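PDB 6IV9: Cas13d from uncultured Ruminococcus sp, which binds a CRISPR RNA and, as an RNA-guided ribonuclease with two HEPN domains, processes that RNA and cleaves target RNA. Local coordinates for residues Ser53-Ala58 with Ile115-Lys120. The protein carries 2 engineered substitutions. Sequence-based numbering, arbitrary orientation.
With nucleotides of chain B.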
ATOM      1  N   SER A  53       7.925 -11.662  21.567  1.00 25.86           N
ATOM      2  CA  SER A  53       9.243 -12.180  21.956  1.00 28.82           C
ATOM      3  C   SER A  53       9.659 -11.443  23.231  1.00 25.72           C
ATOM      4  O   SER A  53       9.656 -10.247  23.222  1.00 24.47           O
ATOM      5  CB  SER A  53      10.218 -11.915  20.850  1.00 26.50           C
ATOM      6  OG  SER A  53      11.525 -11.888  21.335  1.00 23.95           O
ATOM      7  N   SER A  54      10.005 -12.163  24.290  1.00 25.51           N
ATOM      8  CA  SER A  54      10.516 -11.503  25.517  1.00 25.87           C
ATOM      9  C   SER A  54      11.889 -10.883  25.237  1.00 26.19           C
ATOM     10  O   SER A  54      12.265  -9.962  25.908  1.00 24.41           O
ATOM     11  CB  SER A  54      10.516 -12.414  26.696  1.00 33.27           C
ATOM     12  OG  SER A  54      11.540 -13.363  26.587  1.00 37.26           O
ATOM     13  N   VAL A  55      12.619 -11.441  24.283  1.00 23.93           N
ATOM     14  CA  VAL A  55      13.946 -10.865  23.949  1.00 26.42           C
ATOM     15  C   VAL A  55      13.754  -9.450  23.390  1.00 23.78           C
ATOM     16  O   VAL A  55      14.457  -8.576  23.803  1.00 23.47           O
ATOM     17  CB  VAL A  55      14.729 -11.783  22.994  1.00 24.26           C
ATOM     18  CG1 VAL A  55      16.050 -11.174  22.596  1.00 25.38           C
ATOM     19  CG2 VAL A  55      14.944 -13.158  23.592  1.00 27.02           C
ATOM     20  N   LYS A  56      12.825  -9.273  22.459  1.00 24.80           N
ATOM     21  CA  LYS A  56      12.544  -7.931  21.900  1.00 24.38           C
ATOM     22  C   LYS A  56      11.946  -7.032  22.985  1.00 24.43           C
ATOM     23  O   LYS A  56      12.343  -5.910  23.084  1.00 24.75           O
ATOM     24  CB  LYS A  56      11.565  -8.040  20.734  1.00 23.68           C
ATOM     25  CG  LYS A  56      12.054  -8.862  19.559  1.00 24.83           C
ATOM     26  CD  LYS A  56      13.130  -8.199  18.766  1.00 23.88           C
ATOM     27  CE  LYS A  56      13.618  -9.061  17.624  1.00 23.46           C
ATOM     28  NZ  LYS A  56      14.644  -8.389  16.818  1.00 23.69           N
ATOM     29  N   ALA A  57      11.025  -7.570  23.776  1.00 24.48           N
ATOM     30  CA  ALA A  57      10.349  -6.782  24.833  1.00 27.46           C
ATOM     31  C   ALA A  57      11.375  -6.247  25.840  1.00 26.25           C
ATOM     32  O   ALA A  57      11.310  -5.094  26.148  1.00 26.98           O
ATOM     33  CB  ALA A  57       9.291  -7.619  25.494  1.00 27.98           C
ATOM     34  N   ALA A  58      12.337  -7.077  26.233  1.00 25.32           N
ATOM     35  CA  ALA A  58      13.400  -6.751  27.212  1.00 28.36           C
ATOM     36  C   ALA A  58      14.339  -5.662  26.681  1.00 29.98           C
ATOM     37  O   ALA A  58      15.017  -5.057  27.479  1.00 32.04           O
ATOM     38  CB  ALA A  58      14.144  -7.989  27.624  1.00 25.48           C
ATOM     39  N   ILE A 115      23.030 -16.918  25.587  1.00 28.98           N
ATOM     40  CA  ILE A 115      23.325 -15.523  25.976  1.00 28.64           C
ATOM     41  C   ILE A 115      22.283 -15.160  27.026  1.00 32.64           C
ATOM     42  O   ILE A 115      21.118 -15.343  26.760  1.00 32.02           O
ATOM     43  CB  ILE A 115      23.237 -14.592  24.764  1.00 33.70           C
ATOM     44  CG1 ILE A 115      24.354 -14.872  23.759  1.00 34.31           C
ATOM     45  CG2 ILE A 115      23.221 -13.151  25.214  1.00 35.67           C
ATOM     46  CD1 ILE A 115      24.135 -14.229  22.429  1.00 37.31           C
ATOM     47  N   THR A 116      22.731 -14.695  28.180  1.00 30.17           N
ATOM     48  CA  THR A 116      21.779 -14.305  29.233  1.00 30.07           C
ATOM     49  C   THR A 116      21.881 -12.802  29.398  1.00 25.11           C
ATOM     50  O   THR A 116      22.956 -12.293  29.334  1.00 30.69           O
ATOM     51  CB  THR A 116      22.064 -14.994  30.565  1.00 36.90           C
ATOM     52  OG1 THR A 116      21.969 -16.392  30.353  1.00 43.25           O
ATOM     53  CG2 THR A 116      21.071 -14.615  31.631  1.00 35.81           C
ATOM     54  N   PHE A 117      20.755 -12.142  29.566  1.00 25.34           N
ATOM     55  CA  PHE A 117      20.778 -10.680  29.738  1.00 25.05           C
ATOM     56  C   PHE A 117      19.524 -10.258  30.486  1.00 25.64           C
ATOM     57  O   PHE A 117      18.644 -11.036  30.684  1.00 28.80           O
ATOM     58  CB  PHE A 117      20.905  -9.966  28.394  1.00 28.54           C
ATOM     59  CG  PHE A 117      19.622  -9.901  27.613  1.00 26.05           C
ATOM     60  CD1 PHE A 117      19.152 -11.009  26.942  1.00 28.15           C
ATOM     61  CD2 PHE A 117      18.877  -8.744  27.574  1.00 27.46           C
ATOM     62  CE1 PHE A 117      17.971 -10.953  26.232  1.00 29.39           C
ATOM     63  CE2 PHE A 117      17.700  -8.689  26.855  1.00 28.55           C
ATOM     64  CZ  PHE A 117      17.249  -9.796  26.195  1.00 28.43           C
ATOM     65  N   SER A 118      19.509  -9.013  30.902  1.00 28.33           N
ATOM     66  CA  SER A 118      18.329  -8.471  31.593  1.00 28.18           C
ATOM     67  C   SER A 118      18.193  -6.995  31.233  1.00 27.10           C
ATOM     68  O   SER A 118      19.143  -6.412  30.758  1.00 30.49           O
ATOM     69  CB  SER A 118      18.408  -8.713  33.077  1.00 35.43           C
ATOM     70  OG  SER A 118      19.481  -8.013  33.641  1.00 34.32           O
ATOM     71  N   SER A 119      16.997  -6.470  31.399  1.00 28.05           N
ATOM     72  CA  SER A 119      16.724  -5.044  31.143  1.00 27.63           C
ATOM     73  C   SER A 119      17.316  -4.200  32.269  1.00 32.86           C
ATOM     74  O   SER A 119      17.291  -4.640  33.389  1.00 32.52           O
ATOM     75  CB  SER A 119      15.252  -4.814  31.029  1.00 30.17           C
ATOM     76  OG  SER A 119      14.968  -3.446  31.039  1.00 31.86           O
ATOM     77  N   LYS A 120      17.802  -3.014  31.946  1.00 30.62           N
ATOM     78  CA  LYS A 120      18.297  -2.081  32.979  1.00 34.50           C
ATOM     79  C   LYS A 120      17.150  -1.155  33.394  1.00 35.47           C
ATOM     80  O   LYS A 120      17.378  -0.308  34.236  1.00 37.34           O
ATOM     81  CB  LYS A 120      19.467  -1.275  32.416  1.00 34.02           C
ATOM     82  CG  LYS A 120      20.791  -2.012  32.403  1.00 34.22           C
ATOM     83  CD  LYS A 120      21.959  -1.192  31.969  1.00 37.70           C
ATOM     84  CE  LYS A 120      23.240  -1.993  31.984  1.00 44.22           C
ATOM     85  NZ  LYS A 120      24.304  -1.398  31.143  1.00 46.38           N
TER
ATOM     86  P     A B  21      10.566 -16.013  23.510  0.94 36.65           P
ATOM     87  OP1   A B  21      10.396 -14.892  24.325  1.00 36.58           O
ATOM     88  OP2   A B  21       9.564 -16.308  22.463  1.00 31.63           O
ATOM     89  O5'   A B  21      12.030 -15.942  22.888  1.00 35.38           O
ATOM     90  C5'   A B  21      12.227 -15.371  21.653  1.00 30.08           C
ATOM     91  C4'   A B  21      13.508 -15.868  21.047  1.00 27.32           C
ATOM     92  O4'   A B  21      13.345 -17.277  20.767  1.00 29.66           O
ATOM     93  C3'   A B  21      13.739 -15.184  19.703  1.00 24.45           C
ATOM     94  O3'   A B  21      14.645 -14.128  19.815  1.00 26.16           O
ATOM     95  C2'   A B  21      14.287 -16.272  18.809  1.00 27.73           C
ATOM     96  O2'   A B  21      15.671 -16.437  18.988  1.00 27.41           O
ATOM     97  C1'   A B  21      13.615 -17.515  19.383  1.00 26.95           C
ATOM     98  N9    A B  21      12.392 -18.017  18.758  1.00 24.87           N
ATOM     99  C8    A B  21      11.129 -18.119  19.295  1.00 27.48           C
ATOM    100  N7    A B  21      10.298 -18.805  18.555  1.00 25.93           N
ATOM    101  C5    A B  21      11.068 -19.188  17.464  1.00 27.55           C
ATOM    102  C6    A B  21      10.762 -19.884  16.286  1.00 27.72           C
ATOM    103  N6    A B  21       9.578 -20.434  16.032  1.00 28.14           N
ATOM    104  N1    A B  21      11.757 -20.077  15.400  1.00 26.03           N
ATOM    105  C2    A B  21      12.956 -19.552  15.652  1.00 28.57           C
ATOM    106  N3    A B  21      13.362 -18.861  16.706  1.00 27.20           N
ATOM    107  C4    A B  21      12.356 -18.711  17.583  1.00 23.33           C
ATOM    108  P     G B  22      14.409 -12.794  18.952  1.00 26.49           P
ATOM    109  OP1   G B  22      15.516 -11.934  19.362  1.00 27.44           O
ATOM    110  OP2   G B  22      12.979 -12.395  19.103  1.00 26.76           O
ATOM    111  O5'   G B  22      14.522 -13.318  17.441  1.00 23.50           O
ATOM    112  C5'   G B  22      15.836 -13.593  16.925  1.00 26.97           C
ATOM    113  C4'   G B  22      15.807 -14.069  15.500  1.00 28.11           C
ATOM    114  O4'   G B  22      15.095 -15.327  15.413  1.00 28.13           O
ATOM    115  C3'   G B  22      15.048 -13.166  14.546  1.00 27.00           C
ATOM    116  O3'   G B  22      15.987 -12.193  14.070  1.00 28.62           O
ATOM    117  C2'   G B  22      14.705 -14.107  13.408  1.00 26.52           C
ATOM    118  O2'   G B  22      15.801 -14.251  12.520  1.00 26.77           O
ATOM    119  C1'   G B  22      14.486 -15.439  14.152  1.00 27.99           C
ATOM    120  N9    G B  22      13.105 -15.875  14.359  1.00 25.00           N
ATOM    121  C8    G B  22      12.270 -15.551  15.400  1.00 26.82           C
ATOM    122  N7    G B  22      11.095 -16.106  15.300  1.00 25.92           N
ATOM    123  C5    G B  22      11.174 -16.872  14.149  1.00 24.42           C
ATOM    124  C6    G B  22      10.187 -17.657  13.509  1.00 27.50           C
ATOM    125  O6    G B  22       9.067 -17.968  13.927  1.00 26.06           O
ATOM    126  N1    G B  22      10.644 -18.173  12.299  1.00 24.58           N
ATOM    127  C2    G B  22      11.904 -17.973  11.784  1.00 24.76           C
ATOM    128  N2    G B  22      12.171 -18.559  10.619  1.00 26.14           N
ATOM    129  N3    G B  22      12.811 -17.186  12.340  1.00 26.07           N
ATOM    130  C4    G B  22      12.385 -16.690  13.525  1.00 25.99           C
ATOM    131  P     A B  29       9.360  -8.443   9.758  1.00 27.57           P
ATOM    132  OP1   A B  29       9.221  -7.097   9.326  1.00 24.45           O
ATOM    133  OP2   A B  29      10.528  -9.278   9.386  1.00 27.68           O
ATOM    134  O5'   A B  29       9.234  -8.354  11.344  1.00 23.54           O
ATOM    135  C5'   A B  29       9.173  -9.551  12.125  1.00 23.78           C
ATOM    136  C4'   A B  29       9.904  -9.309  13.420  1.00 21.24           C
ATOM    137  O4'   A B  29      11.284  -9.000  13.096  1.00 23.67           O
ATOM    138  C3'   A B  29       9.442  -8.090  14.203  1.00 21.86           C
ATOM    139  O3'   A B  29       8.215  -8.342  14.898  1.00 23.92           O
ATOM    140  C2'   A B  29      10.665  -7.851  15.085  1.00 25.90           C
ATOM    141  O2'   A B  29      10.714  -8.781  16.164  1.00 26.83           O
ATOM    142  C1'   A B  29      11.800  -8.130  14.081  1.00 21.32           C
ATOM    143  N9    A B  29      12.225  -6.937  13.416  1.00 21.13           N
ATOM    144  C8    A B  29      11.830  -6.432  12.200  1.00 24.58           C
ATOM    145  N7    A B  29      12.281  -5.232  11.966  1.00 21.93           N
ATOM    146  C5    A B  29      12.996  -4.911  13.108  1.00 24.21           C
ATOM    147  C6    A B  29      13.673  -3.752  13.503  1.00 26.37           C
ATOM    148  N6    A B  29      13.795  -2.670  12.738  1.00 25.28           N
ATOM    149  N1    A B  29      14.267  -3.753  14.721  1.00 26.39           N
ATOM    150  C2    A B  29      14.165  -4.845  15.477  1.00 24.49           C
ATOM    151  N3    A B  29      13.532  -5.984  15.224  1.00 24.10           N
ATOM    152  C4    A B  29      12.931  -5.935  14.024  1.00 22.59           C
TER
HETATM  153  O   HOH W   1      15.549  -2.633  28.528  1.00 28.00           O
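The backbone O of Ala58 and the hydroxyl of Ser119 are joined by one water, which donates to Ala58 O at 2.7 Å and accepts from Ser119 OG at 2.7 Å. The water thus links the helix 54-58 to the last residue of the strand 114-119, while the same OG is also hydrogen-bonded to His121 N just beyond it. Beside it, Phe117 reaches from the strand to the helix, its CG held between the backbone N and the carbonyl carbon (chi1 78°): CE2 lies 3.7 Å from Ala58 CB, which meets the ring obliquely, and CZ lies 4.0 Å from Val55 CG1, the two side chains crossing nearly at right angles. Val55 O comes near the plane of the ring at its edge. Met60, Ile105 and Ile129 also pack against Phe117, leaving the ring buried among neighbouring strands.

With one flank packed in this way, the start of the helix faces the CRISPR RNA of chain B. Ser53 is the N-cap: its OG accepts from Lys56 N in an almost straight bond (170°) and donates to OP2 of G22 at 2.7 Å. One residue on, both N and OG of Ser54 donate to OP1 of A21, the backbone bond measuring 2.8 Å, as where a helix amino end binds an anion. Lys56, bent at chi2 (-72°), carries NZ to N3 of A29, 3.1 Å away, and forms a salt bridge with another RNA phosphate. The whole is an N-capped helix whose amino end binds phosphate, packed through apolar side chains against an antiparallel sheet.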